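Local coordinates for carboxyvinyl-carboxyphosphonate phosphorylmutase (Bacillus anthracis, PDB 4IQD), which is a TIM-barrel protein of the phosphoenolpyruvate phosphomutase family that binds pyruvic acid in several pockets, at residues A27-Q32 / S228-A233; D125-K130 / G137-T142. All blocks are in the same frame, centred on the assembly; numbering follows the deposited sequence.

Contact 1: A27-Q32 / S228-A233; sequences ANEILQ and SAEEFA
Ile30 lies against the first turn of helix 229-234, its branches overlapping in the residues they meet. Its CG1 runs anti to the backbone N (chi1 -175°) and carries CD1 over the Ala229 carbonyl oxygen, with Phe232 CB 4.0 Å from CD1; the phenylalanine ring leads away from the contact. CG2 lies mostly against Ala229, 3.5 Å from Ala229 O and 3.8 Å from Ala229 CB. That carbonyl already accepts the backbone N of Ala233, so the methyl packs beside a hydrogen bond of the helix. Ile30 CB faces Ala233 CB at 3.8 Å. The two alanines, Ala229 and Ala233, point their CB atoms at the isoleucine and let it come close to the helix backbone.

In the TIM barrel, strand 31-34 is the first of eight and lies beside the last, 239-242; Leu31 makes backbone hydrogen bonds with Gln238 and Val240 where they meet, and helix 229-234 packs beside this seam. Ser228 and Glu231 form a capping box at the helix start, with Glu231 N donating to Ser228 OG at 3.1 Å.

Gln32 approaches Ala229 from the strand, its extended chain passing the methyl so that NE2 ends 3.6 Å from Ala229 CB. This amide nitrogen is hydrogen-bonded to Tyr242 OH and more weakly to Ile261 O of the second subunit. At the solvent-exposed side, Glu29 and Glu230 cross at about a right angle; Glu29 OE2 and Glu230 OE1 are 3.9 Å apart, a like-charged pair that probably adds no attraction.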
ATOM      1  N   ALA A  27     -28.676  11.808  -2.482  1.00 36.66           N
ATOM      2  CA  ALA A  27     -28.796  12.642  -1.294  1.00 35.76           C
ATOM      3  C   ALA A  27     -28.715  14.128  -1.619  1.00 34.13           C
ATOM      4  O   ALA A  27     -28.113  14.535  -2.614  1.00 30.07           O
ATOM      5  CB  ALA A  27     -27.736  12.266  -0.273  1.00 37.68           C
ATOM      6  N   ASN A  28     -29.330  14.930  -0.761  1.00 33.89           N
ATOM      7  CA  ASN A  28     -29.396  16.367  -0.961  1.00 38.59           C
ATOM      8  C   ASN A  28     -28.022  17.013  -0.838  1.00 37.74           C
ATOM      9  O   ASN A  28     -27.698  17.946  -1.570  1.00 39.75           O
ATOM     10  CB  ASN A  28     -30.365  16.980   0.051  1.00 44.54           C
ATOM     11  CG  ASN A  28     -31.092  18.185  -0.497  1.00 47.70           C
ATOM     12  OD1 ASN A  28     -31.060  18.451  -1.698  1.00 48.57           O
ATOM     13  ND2 ASN A  28     -31.764  18.918   0.382  1.00 48.02           N
ATOM     14  N   GLU A  29     -27.213  16.503   0.085  1.00 37.52           N
ATOM     15  CA  GLU A  29     -25.878  17.045   0.326  1.00 37.44           C
ATOM     16  C   GLU A  29     -24.816  16.316  -0.490  1.00 31.19           C
ATOM     17  O   GLU A  29     -24.900  15.105  -0.701  1.00 30.87           O
ATOM     18  CB  GLU A  29     -25.538  16.996   1.819  1.00 43.39           C
ATOM     19  CG  GLU A  29     -25.229  18.360   2.432  1.00 52.67           C
ATOM     20  CD  GLU A  29     -23.819  18.845   2.131  1.00 59.81           C
ATOM     21  OE1 GLU A  29     -22.882  18.427   2.845  1.00 64.11           O
ATOM     22  OE2 GLU A  29     -23.644  19.647   1.187  1.00 60.35           O
ATOM     23  N   ILE A  30     -23.817  17.061  -0.948  1.00 27.96           N
ATOM     24  CA  ILE A  30     -22.806  16.512  -1.840  1.00 24.75           C
ATOM     25  C   ILE A  30     -22.012  15.391  -1.168  1.00 23.65           C
ATOM     26  O   ILE A  30     -21.723  15.447   0.026  1.00 20.13           O
ATOM     27  CB  ILE A  30     -21.868  17.620  -2.373  1.00 25.40           C
ATOM     28  CG1 ILE A  30     -20.884  17.056  -3.401  1.00 22.81           C
ATOM     29  CG2 ILE A  30     -21.152  18.315  -1.226  1.00 27.94           C
ATOM     30  CD1 ILE A  30     -20.763  17.890  -4.658  1.00 21.61           C
ATOM     31  N   LEU A  31     -21.695  14.356  -1.938  1.00 19.71           N
ATOM     32  CA  LEU A  31     -20.949  13.218  -1.421  1.00 25.82           C
ATOM     33  C   LEU A  31     -19.462  13.377  -1.701  1.00 20.68           C
ATOM     34  O   LEU A  31     -19.049  13.478  -2.852  1.00 23.19           O
ATOM     35  CB  LEU A  31     -21.456  11.924  -2.054  1.00 23.84           C
ATOM     36  CG  LEU A  31     -20.679  10.659  -1.688  1.00 23.48           C
ATOM     37  CD1 LEU A  31     -20.854  10.324  -0.214  1.00 22.07           C
ATOM     38  CD2 LEU A  31     -21.105   9.494  -2.566  1.00 23.36           C
ATOM     39  N   GLN A  32     -18.659  13.410  -0.645  1.00 20.25           N
ATOM     40  CA  GLN A  32     -17.216  13.436  -0.817  1.00 18.47           C
ATOM     41  C   GLN A  32     -16.681  12.010  -0.847  1.00 22.96           C
ATOM     42  O   GLN A  32     -16.959  11.211   0.047  1.00 20.62           O
ATOM     43  CB  GLN A  32     -16.544  14.237   0.296  1.00 23.99           C
ATOM     44  CG  GLN A  32     -16.870  15.718   0.293  1.00 23.53           C
ATOM     45  CD  GLN A  32     -16.091  16.480   1.346  1.00 26.37           C
ATOM     46  OE1 GLN A  32     -16.277  16.272   2.544  1.00 28.50           O
ATOM     47  NE2 GLN A  32     -15.203  17.362   0.904  1.00 26.32           N
ATOM     48  N   SER A 228     -14.524  24.217  -3.035  1.00 22.96           N
ATOM     49  CA  SER A 228     -14.944  23.378  -1.926  1.00 24.11           C
ATOM     50  C   SER A 228     -16.045  22.448  -2.419  1.00 24.00           C
ATOM     51  O   SER A 228     -16.559  22.623  -3.524  1.00 24.41           O
ATOM     52  CB  SER A 228     -15.431  24.229  -0.749  1.00 25.04           C
ATOM     53  OG  SER A 228     -16.586  24.973  -1.090  1.00 28.18           O
ATOM     54  N   ALA A 229     -16.397  21.457  -1.609  1.00 20.62           N
ATOM     55  CA  ALA A 229     -17.472  20.538  -1.964  1.00 25.56           C
ATOM     56  C   ALA A 229     -18.807  21.277  -1.995  1.00 26.15           C
ATOM     57  O   ALA A 229     -19.664  20.999  -2.832  1.00 24.63           O
ATOM     58  CB  ALA A 229     -17.523  19.382  -0.989  1.00 20.36           C
ATOM     59  N   GLU A 230     -18.967  22.222  -1.074  1.00 30.01           N
ATOM     60  CA  GLU A 230     -20.152  23.071  -1.027  1.00 32.25           C
ATOM     61  C   GLU A 230     -20.250  23.875  -2.312  1.00 27.30           C
ATOM     62  O   GLU A 230     -21.334  24.049  -2.867  1.00 27.63           O
ATOM     63  CB  GLU A 230     -20.084  24.012   0.181  1.00 40.96           C
ATOM     64  CG  GLU A 230     -21.182  25.068   0.233  1.00 49.68           C
ATOM     65  CD  GLU A 230     -22.503  24.526   0.746  1.00 54.78           C
ATOM     66  OE1 GLU A 230     -22.519  23.400   1.289  1.00 57.01           O
ATOM     67  OE2 GLU A 230     -23.526  25.234   0.610  1.00 53.97           O
ATOM     68  N   GLU A 231     -19.107  24.355  -2.787  1.00 23.90           N
ATOM     69  CA  GLU A 231     -19.068  25.082  -4.045  1.00 26.03           C
ATOM     70  C   GLU A 231     -19.527  24.199  -5.203  1.00 24.38           C
ATOM     71  O   GLU A 231     -20.466  24.553  -5.897  1.00 25.95           O
ATOM     72  CB  GLU A 231     -17.684  25.689  -4.290  1.00 29.01           C
ATOM     73  CG  GLU A 231     -17.493  27.025  -3.576  1.00 29.94           C
ATOM     74  CD  GLU A 231     -16.040  27.427  -3.434  1.00 34.06           C
ATOM     75  OE1 GLU A 231     -15.763  28.635  -3.284  1.00 37.44           O
ATOM     76  OE2 GLU A 231     -15.170  26.537  -3.458  1.00 36.39           O
ATOM     77  N   PHE A 232     -18.901  23.039  -5.377  1.00 24.36           N
ATOM     78  CA  PHE A 232     -19.325  22.086  -6.404  1.00 25.24           C
ATOM     79  C   PHE A 232     -20.811  21.761  -6.336  1.00 21.55           C
ATOM     80  O   PHE A 232     -21.460  21.574  -7.363  1.00 23.15           O
ATOM     81  CB  PHE A 232     -18.550  20.778  -6.284  1.00 27.20           C
ATOM     82  CG  PHE A 232     -17.128  20.876  -6.726  1.00 26.63           C
ATOM     83  CD1 PHE A 232     -16.103  20.724  -5.817  1.00 20.58           C
ATOM     84  CD2 PHE A 232     -16.818  21.114  -8.053  1.00 20.93           C
ATOM     85  CE1 PHE A 232     -14.801  20.813  -6.217  1.00 22.22           C
ATOM     86  CE2 PHE A 232     -15.508  21.200  -8.462  1.00 23.55           C
ATOM     87  CZ  PHE A 232     -14.496  21.049  -7.543  1.00 20.58           C
ATOM     88  N   ALA A 233     -21.338  21.690  -5.118  1.00 28.54           N
ATOM     89  CA  ALA A 233     -22.722  21.286  -4.901  1.00 27.80           C
ATOM     90  C   ALA A 233     -23.725  22.250  -5.522  1.00 29.56           C
ATOM     91  O   ALA A 233     -24.632  21.825  -6.229  1.00 33.84           O
ATOM     92  CB  ALA A 233     -23.000  21.114  -3.418  1.00 21.69           C
TER

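Contact 2: D125-K130 / G137-T142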
ATOM      1  N   ASP A 125     -14.160   6.837 -22.085  1.00 26.42           N
ATOM      2  CA  ASP A 125     -14.167   6.745 -23.543  1.00 23.15           C
ATOM      3  C   ASP A 125     -12.803   7.017 -24.171  1.00 21.54           C
ATOM      4  O   ASP A 125     -12.689   7.143 -25.387  1.00 23.50           O
ATOM      5  CB  ASP A 125     -15.232   7.662 -24.160  1.00 22.16           C
ATOM      6  CG  ASP A 125     -15.073   9.123 -23.757  1.00 26.25           C
ATOM      7  OD1 ASP A 125     -14.100   9.464 -23.054  1.00 26.92           O
ATOM      8  OD2 ASP A 125     -15.931   9.936 -24.160  1.00 25.48           O
ATOM      9  N   GLN A 126     -11.772   7.107 -23.340  1.00 22.87           N
ATOM     10  CA  GLN A 126     -10.413   7.221 -23.842  1.00 27.62           C
ATOM     11  C   GLN A 126     -10.090   5.979 -24.647  1.00 26.86           C
ATOM     12  O   GLN A 126     -10.632   4.907 -24.388  1.00 23.13           O
ATOM     13  CB  GLN A 126      -9.420   7.371 -22.690  1.00 34.39           C
ATOM     14  CG  GLN A 126      -9.184   8.805 -22.251  1.00 40.86           C
ATOM     15  CD  GLN A 126      -7.968   9.422 -22.915  1.00 47.20           C
ATOM     16  OE1 GLN A 126      -7.207   8.737 -23.600  1.00 48.91           O
ATOM     17  NE2 GLN A 126      -7.775  10.719 -22.711  1.00 49.02           N
ATOM     18  N   GLN A 127      -9.219   6.125 -25.637  1.00 30.00           N
ATOM     19  CA  GLN A 127      -8.856   4.996 -26.477  1.00 33.12           C
ATOM     20  C   GLN A 127      -7.528   4.429 -26.004  1.00 35.49           C
ATOM     21  O   GLN A 127      -6.517   5.126 -25.983  1.00 37.25           O
ATOM     22  CB  GLN A 127      -8.788   5.422 -27.944  1.00 35.45           C
ATOM     23  CG  GLN A 127      -8.950   4.280 -28.930  1.00 37.11           C
ATOM     24  CD  GLN A 127      -7.626   3.718 -29.389  1.00 43.60           C
ATOM     25  OE1 GLN A 127      -6.980   4.274 -30.277  1.00 46.17           O
ATOM     26  NE2 GLN A 127      -7.209   2.610 -28.785  1.00 47.77           N
ATOM     27  N   LEU A 128      -7.546   3.160 -25.609  1.00 37.94           N
ATOM     28  CA  LEU A 128      -6.376   2.518 -25.024  1.00 40.74           C
ATOM     29  C   LEU A 128      -6.152   1.119 -25.587  1.00 41.95           C
ATOM     30  O   LEU A 128      -7.111   0.422 -25.917  1.00 40.43           O
ATOM     31  CB  LEU A 128      -6.510   2.461 -23.501  1.00 41.68           C
ATOM     32  CG  LEU A 128      -5.951   3.673 -22.759  1.00 42.64           C
ATOM     33  CD1 LEU A 128      -6.768   3.975 -21.516  1.00 41.62           C
ATOM     34  CD2 LEU A 128      -4.492   3.432 -22.401  1.00 43.99           C
ATOM     35  N   PRO A 129      -4.880   0.706 -25.708  1.00 44.53           N
ATOM     36  CA  PRO A 129      -3.695   1.514 -25.398  1.00 45.94           C
ATOM     37  C   PRO A 129      -3.387   2.485 -26.524  1.00 47.68           C
ATOM     38  O   PRO A 129      -3.999   2.404 -27.589  1.00 48.79           O
ATOM     39  CB  PRO A 129      -2.587   0.469 -25.297  1.00 49.39           C
ATOM     40  CG  PRO A 129      -3.021  -0.605 -26.222  1.00 49.35           C
ATOM     41  CD  PRO A 129      -4.517  -0.666 -26.102  1.00 47.38           C
ATOM     42  N   LYS A 130      -2.447   3.391 -26.288  1.00 49.94           N
ATOM     43  CA  LYS A 130      -2.084   4.383 -27.286  1.00 50.56           C
ATOM     44  C   LYS A 130      -1.150   3.777 -28.322  1.00 47.67           C
ATOM     45  O   LYS A 130      -0.374   2.871 -28.015  1.00 48.37           O
ATOM     46  CB  LYS A 130      -1.402   5.572 -26.620  1.00 54.72           C
ATOM     47  CG  LYS A 130      -1.999   5.956 -25.280  1.00 57.82           C
ATOM     48  CD  LYS A 130      -3.364   6.597 -25.439  1.00 59.82           C
ATOM     49  CE  LYS A 130      -3.915   7.030 -24.091  1.00 61.95           C
ATOM     50  NZ  LYS A 130      -2.963   7.910 -23.357  1.00 64.13           N
ATOM     51  N   GLY A 137      -1.221  10.176 -26.320  1.00 62.44           N
ATOM     52  CA  GLY A 137      -2.389  10.403 -27.146  1.00 55.46           C
ATOM     53  C   GLY A 137      -3.562  10.950 -26.366  1.00 49.20           C
ATOM     54  O   GLY A 137      -3.606  10.863 -25.140  1.00 47.03           O
ATOM     55  N   LYS A 138      -4.521  11.512 -27.088  1.00 48.33           N
ATOM     56  CA  LYS A 138      -5.680  12.136 -26.472  1.00 47.91           C
ATOM     57  C   LYS A 138      -6.948  11.708 -27.192  1.00 41.05           C
ATOM     58  O   LYS A 138      -8.039  12.173 -26.872  1.00 42.50           O
ATOM     59  CB  LYS A 138      -5.545  13.655 -26.531  1.00 55.70           C
ATOM     60  CG  LYS A 138      -5.212  14.172 -27.922  1.00 62.33           C
ATOM     61  CD  LYS A 138      -5.229  15.688 -27.986  1.00 68.28           C
ATOM     62  CE  LYS A 138      -4.929  16.174 -29.396  1.00 73.82           C
ATOM     63  NZ  LYS A 138      -5.068  17.651 -29.529  1.00 77.68           N
ATOM     64  N   LYS A 139      -6.802  10.822 -28.168  1.00 37.70           N
ATOM     65  CA  LYS A 139      -7.941  10.401 -28.966  1.00 37.25           C
ATOM     66  C   LYS A 139      -8.897   9.545 -28.148  1.00 34.47           C
ATOM     67  O   LYS A 139      -8.504   8.922 -27.165  1.00 36.84           O
ATOM     68  CB  LYS A 139      -7.485   9.637 -30.205  1.00 42.11           C
ATOM     69  CG  LYS A 139      -7.114   8.198 -29.937  1.00 47.99           C
ATOM     70  CD  LYS A 139      -7.468   7.326 -31.126  1.00 53.88           C
ATOM     71  CE  LYS A 139      -6.705   7.748 -32.371  1.00 58.38           C
ATOM     72  NZ  LYS A 139      -7.022   6.875 -33.539  1.00 60.42           N
ATOM     73  N   LEU A 140     -10.158   9.526 -28.565  1.00 30.10           N
ATOM     74  CA  LEU A 140     -11.191   8.781 -27.860  1.00 25.33           C
ATOM     75  C   LEU A 140     -11.789   7.732 -28.775  1.00 24.35           C
ATOM     76  O   LEU A 140     -11.636   7.801 -29.993  1.00 23.53           O
ATOM     77  CB  LEU A 140     -12.300   9.723 -27.409  1.00 22.47           C
ATOM     78  CG  LEU A 140     -11.868  10.974 -26.650  1.00 30.47           C
ATOM     79  CD1 LEU A 140     -13.060  11.879 -26.445  1.00 31.09           C
ATOM     80  CD2 LEU A 140     -11.237  10.604 -25.317  1.00 32.44           C
ATOM     81  N   VAL A 141     -12.478   6.763 -28.186  1.00 22.83           N
ATOM     82  CA  VAL A 141     -13.205   5.778 -28.967  1.00 22.36           C
ATOM     83  C   VAL A 141     -14.504   6.406 -29.427  1.00 27.62           C
ATOM     84  O   VAL A 141     -14.891   7.469 -28.942  1.00 25.07           O
ATOM     85  CB  VAL A 141     -13.538   4.528 -28.145  1.00 24.28           C
ATOM     86  CG1 VAL A 141     -12.271   3.895 -27.599  1.00 23.45           C
ATOM     87  CG2 VAL A 141     -14.505   4.871 -27.018  1.00 24.96           C
ATOM     88  N   THR A 142     -15.178   5.753 -30.364  1.00 28.99           N
ATOM     89  CA  THR A 142     -16.457   6.250 -30.833  1.00 27.91           C
ATOM     90  C   THR A 142     -17.458   6.188 -29.698  1.00 28.12           C
ATOM     91  O   THR A 142     -17.273   5.447 -28.731  1.00 27.96           O
ATOM     92  CB  THR A 142     -16.993   5.426 -32.005  1.00 30.43           C
ATOM     93  OG1 THR A 142     -17.128   4.059 -31.602  1.00 33.27           O
ATOM     94  CG2 THR A 142     -16.048   5.511 -33.184  1.00 32.58           C
TER
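Leu140 sets both methyls on the same side of the Asp125 carboxylate plane, CD2 being 3.8 Å from OD1 of Asp125 and CD1 4.2 Å from OD2 of Asp125. The oxygens themselves are engaged by other residues: OD2 is hydrogen-bonded to Thr166 OG1 and Tyr184 OH, OD1 to the backbone N of Asp167. Three bonds therefore fix the rotation of this buried carboxylate, while apolar methyls shield it on the Leu140 side. The amide of Gln127 is touched at its oxygen end, where Lys139 CD comes within 3.2 Å of Gln127 OE1. These two side chains lie alongside each other and point the same way; Gln127 CG stands anti to the backbone N (chi1 -158°), and a bend at chi2 then turns the amide along the lysine's aliphatic part.

The segments are the two arms of a long loop between barrel strand 120-124 and helix 143-156, joined antiparallel by a single beta bridge in which Gln126 and Leu140 are the non-hydrogen-bonded pair; Leu140 CD2 also covers Gln126 CA, at 3.8 Å. Val141 N donates to Asp125 O at 2.8 Å, with a C=O...N angle of 166°, almost in line with the carbonyl. The second bond, from Gln127 N to Lys139 O, is longer at 3.3 Å, its donor tilted 21° from the carbonyl plane.

Val141 lies lengthwise along residues 125-130: CG1 meets Gln127 CG at 3.6 Å, and CG2 sits against Asp125 O. Farther along, the bent chain of Lys130 brings NZ to 3.5 Å from Gly137 O; NZ also makes a weak hydrogen bond to Leu135 O.

How the contacts relate
The two contacts belong to one TIM-barrel domain but are well separated, with centres about 30 Å apart and nearest atoms about 19 Å apart. Contact 1 brings together parts of the chain from its beginning and from late in the barrel, where strand 31-34 adjoins strand 239-242. Contact 2 is nested within the long span so enclosed, and is local: it gathers the loop between helix 143-156 and strand 120-124, the middle one of the five parallel strands from 53-55 to 191-194. Residues 27-32 include the start of strand 31-34, and residues 125-130 leave a strand. Contact 1 sits beside the seam between the first and last strands, whereas contact 2 is a surface contact within one loop.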